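Local coordinates for protein Rab GDP-dissociation inhibitor (Saccharomyces cerevisiae, PDB 2BCG) that inhibits GDP release from the Rab GTPase SEC4, is essential to the yeast secretory pathway, and extracts GDP-bound YPT7 from vacuolar membranes, at residues A[302-307]-A[399-404]; A[292-297]-A[411-416]; A[116-121]-A[329-334]. All blocks are in the same frame, centred on the assembly; numbering follows the deposited sequence. Where two conformers were deposited one is given.

How the contacts relate
Contacts 1 and 2 adjoin, with centres 10 Å apart, whereas contact 3 lies about 31 Å from contact 1, centre to centre, and on the opposite side of the chain's centre. Contacts 1 and 3 nevertheless belong to one mixed sheet: contact 1 pairs an outermost strand antiparallel, and contact 3 joins two strands in parallel near the other edge. Contact 2 belongs to the separate parallel sheet. Contact 1 is a surface contact, rich in charged side chains and bridging waters; contacts 2 and 3 are buried and mainly apolar, apart from Asp-295, Thr-297, a few serines and a glutamine. The Glu-401 to Arg-415 salt bridge ties contact 1 to contact 2.

Contact 1 of 3, residues A[302-307]-A[399-404]; sequences KCKSTG and LFEPRE
Lys-304 and Glu-401 form the central hydrogen-bonded pair of this antiparallel ladder, each backbone N donating to the other's O at 2.9 Å. The ladder continues from Thr-306 N to Leu-399 O (2.8 Å), and at its other end Arg-403 N bonds to Lys-302 O almost straight, at 175°.

The Arg-403 side chain then runs back over the partner strand. Its CB and CG pass Lys-302 O, CD lies near Cys-303 O, and NE comes within 3.0 Å of Cys-303 O while also making a weak hydrogen bond to Glu-301 O. Because the chain is extended from CG to NE, CZ and NH1 lie against Lys-304 CB, which stands 3.7 Å above the guanidinium plane, away from its centre. A water in that plane accepts from Arg-403 NH2 and donates to Cys-303 O.

The side chains of Lys-304 and Glu-401 share a sheet face and cross obliquely. In both, CG sits between the backbone N and the carbonyl carbon (chi1 59° and 58°) and the chain beyond is extended, which brings Lys-304 CE to 3.3 Å from Glu-401 OE1. The ammonium goes past: Lys-304 NZ is 4.2 Å from Glu-401 OE1, too long for a salt bridge, and is linked by water to Arg-403 O. A further water joins Glu-401 OE1 to Ser-305 O.

At the Leu-399 end, Thr-306 OG1, hydrogen-bonded to Gln-308, lies 3.5 Å from Leu-399 CB. Cys-303 and Pro-402 rest on Leu-413 of the neighbouring parallel sheet.

This is antiparallel pairing at the edge of the mixed sheet, strand 391-402 being outermost within this chain. Backbone bonds fix the register; the attraction between Lys-304 and Glu-401 is probably weak, whereas Glu-401 OE2 is held by Arg-415.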
loop_
_atom_site.group_PDB
_atom_site.type_symbol
_atom_site.label_atom_id
_atom_site.label_comp_id
_atom_site.label_asym_id
_atom_site.label_seq_id
_atom_site.Cartn_x
_atom_site.Cartn_y
_atom_site.Cartn_z
ATOM N N LYS A 302 -18.358 18.895 -5.877
ATOM C CA LYS A 302 -17.580 19.660 -4.915
ATOM C C LYS A 302 -16.106 19.728 -5.301
ATOM O O LYS A 302 -15.282 20.237 -4.514
ATOM C CB LYS A 302 -17.668 19.012 -3.526
ATOM C CG LYS A 302 -19.052 18.969 -2.913
ATOM C CD LYS A 302 -19.371 20.258 -2.163
ATOM C CE LYS A 302 -20.837 20.308 -1.762
ATOM N NZ LYS A 302 -21.104 21.436 -0.832
ATOM N N CYS A 303 -15.781 19.231 -6.506
ATOM C CA CYS A 303 -14.394 19.224 -6.979
ATOM C C CYS A 303 -14.277 19.916 -8.316
ATOM O O CYS A 303 -15.284 20.099 -9.014
ATOM C CB CYS A 303 -13.855 17.800 -7.129
ATOM S SG CYS A 303 -13.838 16.917 -5.583
ATOM N N LYS A 304 -13.062 20.316 -8.650
ATOM C CA LYS A 304 -12.769 20.978 -9.911
ATOM C C LYS A 304 -11.544 20.341 -10.560
ATOM O O LYS A 304 -10.652 19.833 -9.869
ATOM C CB LYS A 304 -12.526 22.483 -9.689
ATOM C CG LYS A 304 -11.361 22.824 -8.736
ATOM C CD LYS A 304 -11.258 24.338 -8.415
ATOM C CE LYS A 304 -10.010 24.649 -7.596
ATOM N NZ LYS A 304 -9.842 26.099 -7.208
ATOM N N SER A 305 -11.514 20.366 -11.884
ATOM C CA SER A 305 -10.337 19.914 -12.595
ATOM C C SER A 305 -9.156 20.835 -12.283
ATOM O O SER A 305 -9.326 22.054 -12.152
ATOM C CB SER A 305 -10.603 19.903 -14.091
ATOM O OG SER A 305 -9.392 19.659 -14.768
ATOM N N THR A 306 -7.964 20.264 -12.147
ATOM C CA THR A 306 -6.759 21.070 -12.033
ATOM C C THR A 306 -6.357 21.596 -13.415
ATOM O O THR A 306 -5.443 22.416 -13.519
ATOM C CB THR A 306 -5.596 20.263 -11.480
ATOM O OG1 THR A 306 -5.203 19.319 -12.477
ATOM C CG2 THR A 306 -5.998 19.532 -10.183
ATOM N N GLY A 307 -7.033 21.123 -14.461
ATOM C CA GLY A 307 -6.710 21.469 -15.851
ATOM C C GLY A 307 -5.634 20.583 -16.472
ATOM O O GLY A 307 -5.118 20.878 -17.567
ATOM N N LEU A 399 -7.164 15.090 -13.487
ATOM C CA LEU A 399 -6.859 15.365 -12.081
ATOM C C LEU A 399 -7.856 16.346 -11.462
ATOM O O LEU A 399 -8.112 17.421 -12.025
ATOM C CB LEU A 399 -5.448 15.914 -11.923
ATOM C CG LEU A 399 -4.350 15.037 -12.510
ATOM C CD1 LEU A 399 -3.045 15.744 -12.169
ATOM C CD2 LEU A 399 -4.425 13.615 -11.923
ATOM N N PHE A 400 -8.376 15.968 -10.299
ATOM C CA PHE A 400 -9.345 16.796 -9.543
ATOM C C PHE A 400 -8.812 17.261 -8.195
ATOM O O PHE A 400 -7.922 16.634 -7.590
ATOM C CB PHE A 400 -10.675 16.039 -9.381
ATOM C CG PHE A 400 -11.310 15.701 -10.682
ATOM C CD1 PHE A 400 -11.192 14.412 -11.219
ATOM C CD2 PHE A 400 -11.993 16.687 -11.413
ATOM C CE1 PHE A 400 -11.766 14.099 -12.450
ATOM C CE2 PHE A 400 -12.559 16.379 -12.652
ATOM C CZ PHE A 400 -12.429 15.082 -13.185
ATOM N N GLU A 401 -9.329 18.403 -7.732
ATOM C CA GLU A 401 -9.010 18.882 -6.392
ATOM C C GLU A 401 -10.290 19.457 -5.803
ATOM O O GLU A 401 -11.210 19.769 -6.552
ATOM C CB GLU A 401 -7.904 19.953 -6.419
ATOM C CG GLU A 401 -8.265 21.175 -7.273
ATOM C CD GLU A 401 -7.180 22.221 -7.301
ATOM O OE1 GLU A 401 -7.194 23.054 -8.230
ATOM O OE2 GLU A 401 -6.321 22.245 -6.399
ATOM N N PRO A 402 -10.376 19.518 -4.477
ATOM C CA PRO A 402 -11.591 20.108 -3.892
ATOM C C PRO A 402 -11.688 21.600 -4.201
ATOM O O PRO A 402 -10.675 22.301 -4.233
ATOM C CB PRO A 402 -11.408 19.915 -2.395
ATOM C CG PRO A 402 -10.012 19.507 -2.160
ATOM C CD PRO A 402 -9.408 19.071 -3.458
ATOM N N ARG A 403 -12.919 22.045 -4.401
ATOM C CA ARG A 403 -13.190 23.465 -4.604
ATOM C C ARG A 403 -12.932 24.239 -3.307
ATOM O O ARG A 403 -12.442 25.375 -3.349
ATOM C CB ARG A 403 -14.630 23.623 -5.085
ATOM C CG ARG A 403 -14.870 23.147 -6.513
ATOM C CD ARG A 403 -16.320 23.329 -6.959
ATOM N NE ARG A 403 -16.572 22.684 -8.254
ATOM C CZ ARG A 403 -16.273 23.217 -9.445
ATOM N NH1 ARG A 403 -15.714 24.428 -9.528
ATOM N NH2 ARG A 403 -16.520 22.533 -10.561
ATOM N N GLU A 404 -13.256 23.627 -2.164
ATOM C CA GLU A 404 -13.117 24.258 -0.842
ATOM C C GLU A 404 -12.498 23.289 0.177
ATOM O O GLU A 404 -12.441 22.079 -0.094
ATOM C CB GLU A 404 -14.478 24.786 -0.331
ATOM C CG GLU A 404 -15.246 25.713 -1.292
ATOM C CD GLU A 404 -14.558 27.058 -1.546
ATOM O OE1 GLU A 404 -13.724 27.502 -0.712
ATOM O OE2 GLU A 404 -14.849 27.686 -2.598
HETATM O O HOH W 1 -15.320 21.474 -2.037
HETATM O O HOH W 2 -17.786 20.201 -10.428
HETATM O O HOH W 3 -12.343 26.827 -5.724
HETATM O O HOH W 4 -7.887 24.148 -10.551
#

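Contact 2 of 3, residues A[292-297]-A[411-416]; sequences VIADPT and IYLSRS
Val-292 and Ile-411 stand next to each other on one face of the sheet. With Val-292 CG1 placed between the backbone N and the carbonyl carbon (chi1 67°), that methyl reaches Ile-411 CG1 at 3.7 Å. Val-292 O accepts from Tyr-412 N at 2.9 Å and also lies at the edge of the tyrosine ring.

Ile-293 shares the other face with Tyr-412 and packs on helix 21-32, while its CA approaches Tyr-412 O at 3.1 Å in a CA-H...O contact. Ala-294 N donates to that same oxygen, and Ala-294 O accepts from Ser-414 N at 3.0 Å. Ala-294 CB meets one branch of Leu-413, CD2, at 3.8 Å.

At Asp-295 the chain leaves the strand, and Asp-295 CA lies 3.4 Å from Ser-414 OG, a hydroxyl hydrogen-bonded to Glu-23. Asp-295 OD1 accepts from both the N and OG1 of Thr-297, the former closing an Asx turn. With an alanine here, both Thr-297 groups would probably lose this acceptor and the turn would be free to shift. Pro-296 CG then presses to 3.2 Å from Ser-414 O, a buried oxygen lacking a polar partner.

The in-register parallel ladder, with strand 411-413 outermost and helices 21-32 and 424-438 against the Ile-293 and Tyr-412 face, is characteristic of a Rossmann-like parallel sheet, as expected for the GDI family.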
loop_
_atom_site.group_PDB
_atom_site.type_symbol
_atom_site.label_atom_id
_atom_site.label_comp_id
_atom_site.label_asym_id
_atom_site.label_seq_id
_atom_site.Cartn_x
_atom_site.Cartn_y
_atom_site.Cartn_z
ATOM N N VAL A 292 -17.441 14.048 6.985
ATOM C CA VAL A 292 -17.049 13.001 6.034
ATOM C C VAL A 292 -15.683 13.373 5.426
ATOM O O VAL A 292 -15.369 14.557 5.205
ATOM C CB VAL A 292 -18.140 12.796 4.929
ATOM C CG1 VAL A 292 -18.267 14.006 4.014
ATOM C CG2 VAL A 292 -17.863 11.502 4.118
ATOM N N ILE A 293 -14.884 12.343 5.157
ATOM C CA ILE A 293 -13.622 12.447 4.391
ATOM C C ILE A 293 -13.837 11.559 3.160
ATOM O O ILE A 293 -14.293 10.432 3.294
ATOM C CB ILE A 293 -12.427 11.952 5.232
ATOM C CG1 ILE A 293 -12.269 12.809 6.506
ATOM C CG2 ILE A 293 -11.153 11.893 4.366
ATOM C CD1 ILE A 293 -11.252 12.309 7.444
ATOM N N ALA A 294 -13.582 12.073 1.963
ATOM C CA ALA A 294 -13.892 11.283 0.767
ATOM C C ALA A 294 -13.019 11.644 -0.411
ATOM O O ALA A 294 -12.427 12.729 -0.451
ATOM C CB ALA A 294 -15.333 11.466 0.393
ATOM N N ASP A 295 -12.929 10.729 -1.372
ATOM C CA ASP A 295 -12.281 11.081 -2.628
ATOM C C ASP A 295 -13.236 11.771 -3.616
ATOM O O ASP A 295 -14.460 11.760 -3.417
ATOM C CB ASP A 295 -11.527 9.867 -3.225
ATOM C CG ASP A 295 -12.436 8.855 -3.910
ATOM O OD1 ASP A 295 -13.294 9.204 -4.747
ATOM O OD2 ASP A 295 -12.237 7.646 -3.648
ATOM N N PRO A 296 -12.676 12.440 -4.637
ATOM C CA PRO A 296 -13.520 13.176 -5.587
ATOM C C PRO A 296 -14.664 12.397 -6.231
ATOM O O PRO A 296 -15.687 13.014 -6.619
ATOM C CB PRO A 296 -12.507 13.690 -6.637
ATOM C CG PRO A 296 -11.188 13.841 -5.819
ATOM C CD PRO A 296 -11.231 12.644 -4.884
ATOM N N THR A 297 -14.544 11.067 -6.375
ATOM C CA THR A 297 -15.594 10.311 -7.076
ATOM C C THR A 297 -16.910 10.269 -6.302
ATOM O O THR A 297 -17.958 9.971 -6.886
ATOM C CB THR A 297 -15.163 8.865 -7.408
ATOM O OG1 THR A 297 -15.147 8.094 -6.208
ATOM C CG2 THR A 297 -13.772 8.819 -8.107
ATOM N N ILE A 411 -17.166 18.464 4.635
ATOM C CA ILE A 411 -16.894 17.510 3.556
ATOM C C ILE A 411 -15.459 17.731 3.101
ATOM O O ILE A 411 -15.140 18.667 2.314
ATOM C CB ILE A 411 -17.896 17.648 2.409
ATOM C CG1 ILE A 411 -19.319 17.362 2.923
ATOM C CG2 ILE A 411 -17.542 16.715 1.258
ATOM C CD1 ILE A 411 -20.416 17.730 1.948
ATOM N N TYR A 412 -14.603 16.852 3.625
ATOM C CA TYR A 412 -13.158 17.004 3.519
ATOM C C TYR A 412 -12.685 16.056 2.412
ATOM O O TYR A 412 -12.735 14.838 2.552
ATOM C CB TYR A 412 -12.488 16.667 4.850
ATOM C CG TYR A 412 -12.886 17.645 5.948
ATOM C CD1 TYR A 412 -13.945 17.343 6.849
ATOM C CD2 TYR A 412 -12.282 18.880 6.034
ATOM C CE1 TYR A 412 -14.339 18.275 7.853
ATOM C CE2 TYR A 412 -12.667 19.823 7.038
ATOM C CZ TYR A 412 -13.684 19.508 7.929
ATOM O OH TYR A 412 -14.049 20.403 8.912
ATOM N N LEU A 413 -12.277 16.646 1.298
ATOM C CA LEU A 413 -11.969 15.865 0.095
ATOM C C LEU A 413 -10.502 15.805 -0.189
ATOM O O LEU A 413 -9.738 16.780 -0.001
ATOM C CB LEU A 413 -12.701 16.455 -1.106
ATOM C CG LEU A 413 -14.230 16.472 -0.919
ATOM C CD1 LEU A 413 -14.964 17.258 -1.991
ATOM C CD2 LEU A 413 -14.822 15.067 -0.744
ATOM N N SER A 414 -10.089 14.639 -0.688
ATOM C CA SER A 414 -8.704 14.485 -1.117
ATOM C C SER A 414 -8.507 14.924 -2.569
ATOM O O SER A 414 -9.479 15.030 -3.348
ATOM C CB SER A 414 -8.280 13.003 -0.953
ATOM O OG SER A 414 -9.164 12.169 -1.708
ATOM N N ARG A 415 -7.243 15.108 -2.946
ATOM C CA ARG A 415 -6.868 15.378 -4.323
ATOM C C ARG A 415 -6.666 14.071 -5.129
ATOM O O ARG A 415 -6.203 13.056 -4.595
ATOM C CB ARG A 415 -5.565 16.185 -4.345
ATOM C CG ARG A 415 -5.605 17.561 -3.599
ATOM C CD ARG A 415 -4.203 18.153 -3.538
ATOM N NE ARG A 415 -3.830 18.542 -4.897
ATOM C CZ ARG A 415 -4.138 19.701 -5.469
ATOM N NH1 ARG A 415 -4.788 20.649 -4.780
ATOM N NH2 ARG A 415 -3.774 19.925 -6.731
ATOM N N SER A 416 -7.012 14.093 -6.412
ATOM C CA SER A 416 -6.673 12.935 -7.268
ATOM C C SER A 416 -5.173 12.677 -7.224
ATOM O O SER A 416 -4.377 13.611 -7.035
ATOM C CB SER A 416 -7.068 13.163 -8.726
ATOM O OG SER A 416 -8.422 13.482 -8.863
#

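Contact 3 of 3, residues A[116-121]-A[329-334]; sequences SGSYVF and SLQIII
Ser-329 opens the contact against Ser-116, whose N donates to Ser-329 OG at 3.1 Å and more weakly to Ser-329 O. Leu-330 comes next: its CD1 meets Tyr-119 CD1 at 3.7 Å, the two side chains crossing at about a right angle.

Gln-331 supplies a side-chain hydrogen bond across the contact. Its N donates to Gly-117 O and its O accepts from Tyr-119 N, so Gln-331 bonds to the residues before and after Ser-118, the usual parallel pattern. CG lies opposite the backbone N (chi1 160°) and the chain stays extended, carrying the amide to Ser-118. There Gln-331 NE2 donates to Ser-118 OG at 2.8 Å in a nearly straight bond, with the hydroxyl only 4° out of the amide plane. Tyr-234 OH also bonds to NE2 and Ser-421 OG to OE1, so both ends of this buried amide are engaged and its rotation is probably fixed.

Ile-332 shares a face with Tyr-119 and packs on Val-347 and Ile-349 of the next strand. Ile-333 turns to the Ser-118 and Val-120 face, where its CD1 touches Ser-118 OG at 3.6 Å; its N bonds to Tyr-119 O and its O to Phe-121 N. On this face the side chain of Val-120 is about 8 Å from a bound geranylgeranyl group. Finally, Ile-334 CG2 sits over one face of the Phe-121 ring, 4.0 Å from the centroid and 27° off the normal, a CH-pi contact.

With strands 125-128 and 345-351 pairing antiparallel on either side, this is the parallel step within the large mixed sheet of the GDI fold.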
loop_
_atom_site.group_PDB
_atom_site.type_symbol
_atom_site.label_atom_id
_atom_site.label_comp_id
_atom_site.label_asym_id
_atom_site.label_seq_id
_atom_site.Cartn_x
_atom_site.Cartn_y
_atom_site.Cartn_z
ATOM N N SER A 116 16.213 -0.212 -7.697
ATOM C CA SER A 116 17.659 -0.326 -8.053
ATOM C C SER A 116 18.351 0.966 -8.452
ATOM O O SER A 116 19.581 1.134 -8.239
ATOM C CB SER A 116 17.860 -1.352 -9.167
ATOM O OG SER A 116 17.163 -2.530 -8.847
ATOM N N GLY A 117 17.610 1.890 -9.016
ATOM C CA GLY A 117 18.240 3.141 -9.445
ATOM C C GLY A 117 17.264 4.075 -10.086
ATOM O O GLY A 117 16.128 3.674 -10.371
ATOM N N SER A 118 17.711 5.317 -10.302
ATOM C CA SER A 118 16.956 6.342 -11.049
ATOM C C SER A 118 17.862 6.722 -12.213
ATOM O O SER A 118 19.057 6.986 -12.001
ATOM C CB SER A 118 16.648 7.558 -10.165
ATOM O OG SER A 118 16.022 8.606 -10.903
ATOM N N TYR A 119 17.295 6.738 -13.429
ATOM C CA TYR A 119 18.033 7.033 -14.680
ATOM C C TYR A 119 17.479 8.278 -15.295
ATOM O O TYR A 119 16.281 8.509 -15.225
ATOM C CB TYR A 119 17.876 5.888 -15.696
ATOM C CG TYR A 119 18.652 4.655 -15.324
ATOM C CD1 TYR A 119 18.268 3.871 -14.244
ATOM C CD2 TYR A 119 19.750 4.280 -16.058
ATOM C CE1 TYR A 119 18.978 2.738 -13.896
ATOM C CE2 TYR A 119 20.484 3.158 -15.717
ATOM C CZ TYR A 119 20.090 2.395 -14.626
ATOM O OH TYR A 119 20.792 1.249 -14.278
ATOM N N VAL A 120 18.353 9.078 -15.902
ATOM C CA VAL A 120 17.933 10.288 -16.583
ATOM C C VAL A 120 18.243 10.167 -18.063
ATOM O O VAL A 120 19.290 9.644 -18.435
ATOM C CB VAL A 120 18.555 11.576 -15.936
ATOM C CG1 VAL A 120 20.095 11.680 -16.158
ATOM C CG2 VAL A 120 17.836 12.831 -16.403
ATOM N N PHE A 121 17.293 10.600 -18.890
ATOM C CA PHE A 121 17.422 10.613 -20.348
ATOM C C PHE A 121 18.157 11.861 -20.816
ATOM O O PHE A 121 17.841 12.975 -20.392
ATOM C CB PHE A 121 15.998 10.598 -20.898
ATOM C CG PHE A 121 15.866 10.604 -22.393
ATOM C CD1 PHE A 121 15.599 9.423 -23.092
ATOM C CD2 PHE A 121 15.881 11.806 -23.091
ATOM C CE1 PHE A 121 15.356 9.431 -24.469
ATOM C CE2 PHE A 121 15.662 11.828 -24.462
ATOM C CZ PHE A 121 15.415 10.644 -25.159
ATOM N N SER A 329 14.207 -3.130 -11.052
ATOM C CA SER A 329 13.290 -2.019 -10.825
ATOM C C SER A 329 14.069 -0.751 -11.056
ATOM O O SER A 329 15.291 -0.683 -10.775
ATOM C CB SER A 329 12.712 -2.036 -9.394
ATOM O OG SER A 329 13.757 -1.991 -8.403
ATOM N N LEU A 330 13.384 0.266 -11.541
ATOM C CA LEU A 330 14.041 1.553 -11.726
ATOM C C LEU A 330 13.019 2.618 -12.024
ATOM O O LEU A 330 11.862 2.322 -12.397
ATOM C CB LEU A 330 15.100 1.523 -12.842
ATOM C CG LEU A 330 14.562 1.220 -14.248
ATOM C CD1 LEU A 330 15.189 2.136 -15.333
ATOM C CD2 LEU A 330 14.700 -0.263 -14.661
ATOM N N GLN A 331 13.463 3.866 -11.903
ATOM C CA GLN A 331 12.786 5.007 -12.470
ATOM C C GLN A 331 13.547 5.505 -13.689
ATOM O O GLN A 331 14.786 5.551 -13.651
ATOM C CB GLN A 331 12.754 6.140 -11.430
ATOM C CG GLN A 331 12.508 7.535 -12.027
ATOM C CD GLN A 331 12.244 8.547 -10.958
ATOM O OE1 GLN A 331 11.088 8.896 -10.678
ATOM N NE2 GLN A 331 13.314 9.035 -10.345
ATOM N N ILE A 332 12.829 5.875 -14.743
ATOM C CA ILE A 332 13.448 6.704 -15.774
ATOM C C ILE A 332 12.816 8.091 -15.725
ATOM O O ILE A 332 11.579 8.198 -15.642
ATOM C CB ILE A 332 13.275 6.117 -17.200
ATOM C CG1 ILE A 332 13.875 4.709 -17.296
ATOM C CG2 ILE A 332 13.938 7.035 -18.236
ATOM C CD1 ILE A 332 13.557 4.004 -18.647
ATOM N N ILE A 333 13.665 9.126 -15.828
ATOM C CA ILE A 333 13.192 10.508 -15.899
ATOM C C ILE A 333 13.566 11.053 -17.274
ATOM O O ILE A 333 14.760 11.042 -17.615
ATOM C CB ILE A 333 13.870 11.419 -14.838
ATOM C CG1 ILE A 333 13.591 10.925 -13.425
ATOM C CG2 ILE A 333 13.386 12.865 -14.965
ATOM C CD1 ILE A 333 14.479 11.538 -12.368
ATOM N N ILE A 334 12.575 11.521 -18.042
ATOM C CA ILE A 334 12.878 12.192 -19.314
ATOM C C ILE A 334 12.604 13.679 -19.087
ATOM O O ILE A 334 11.438 14.079 -19.104
ATOM C CB ILE A 334 12.052 11.618 -20.495
ATOM C CG1 ILE A 334 12.178 10.088 -20.565
ATOM C CG2 ILE A 334 12.485 12.240 -21.833
ATOM C CD1 ILE A 334 11.425 9.453 -21.734
#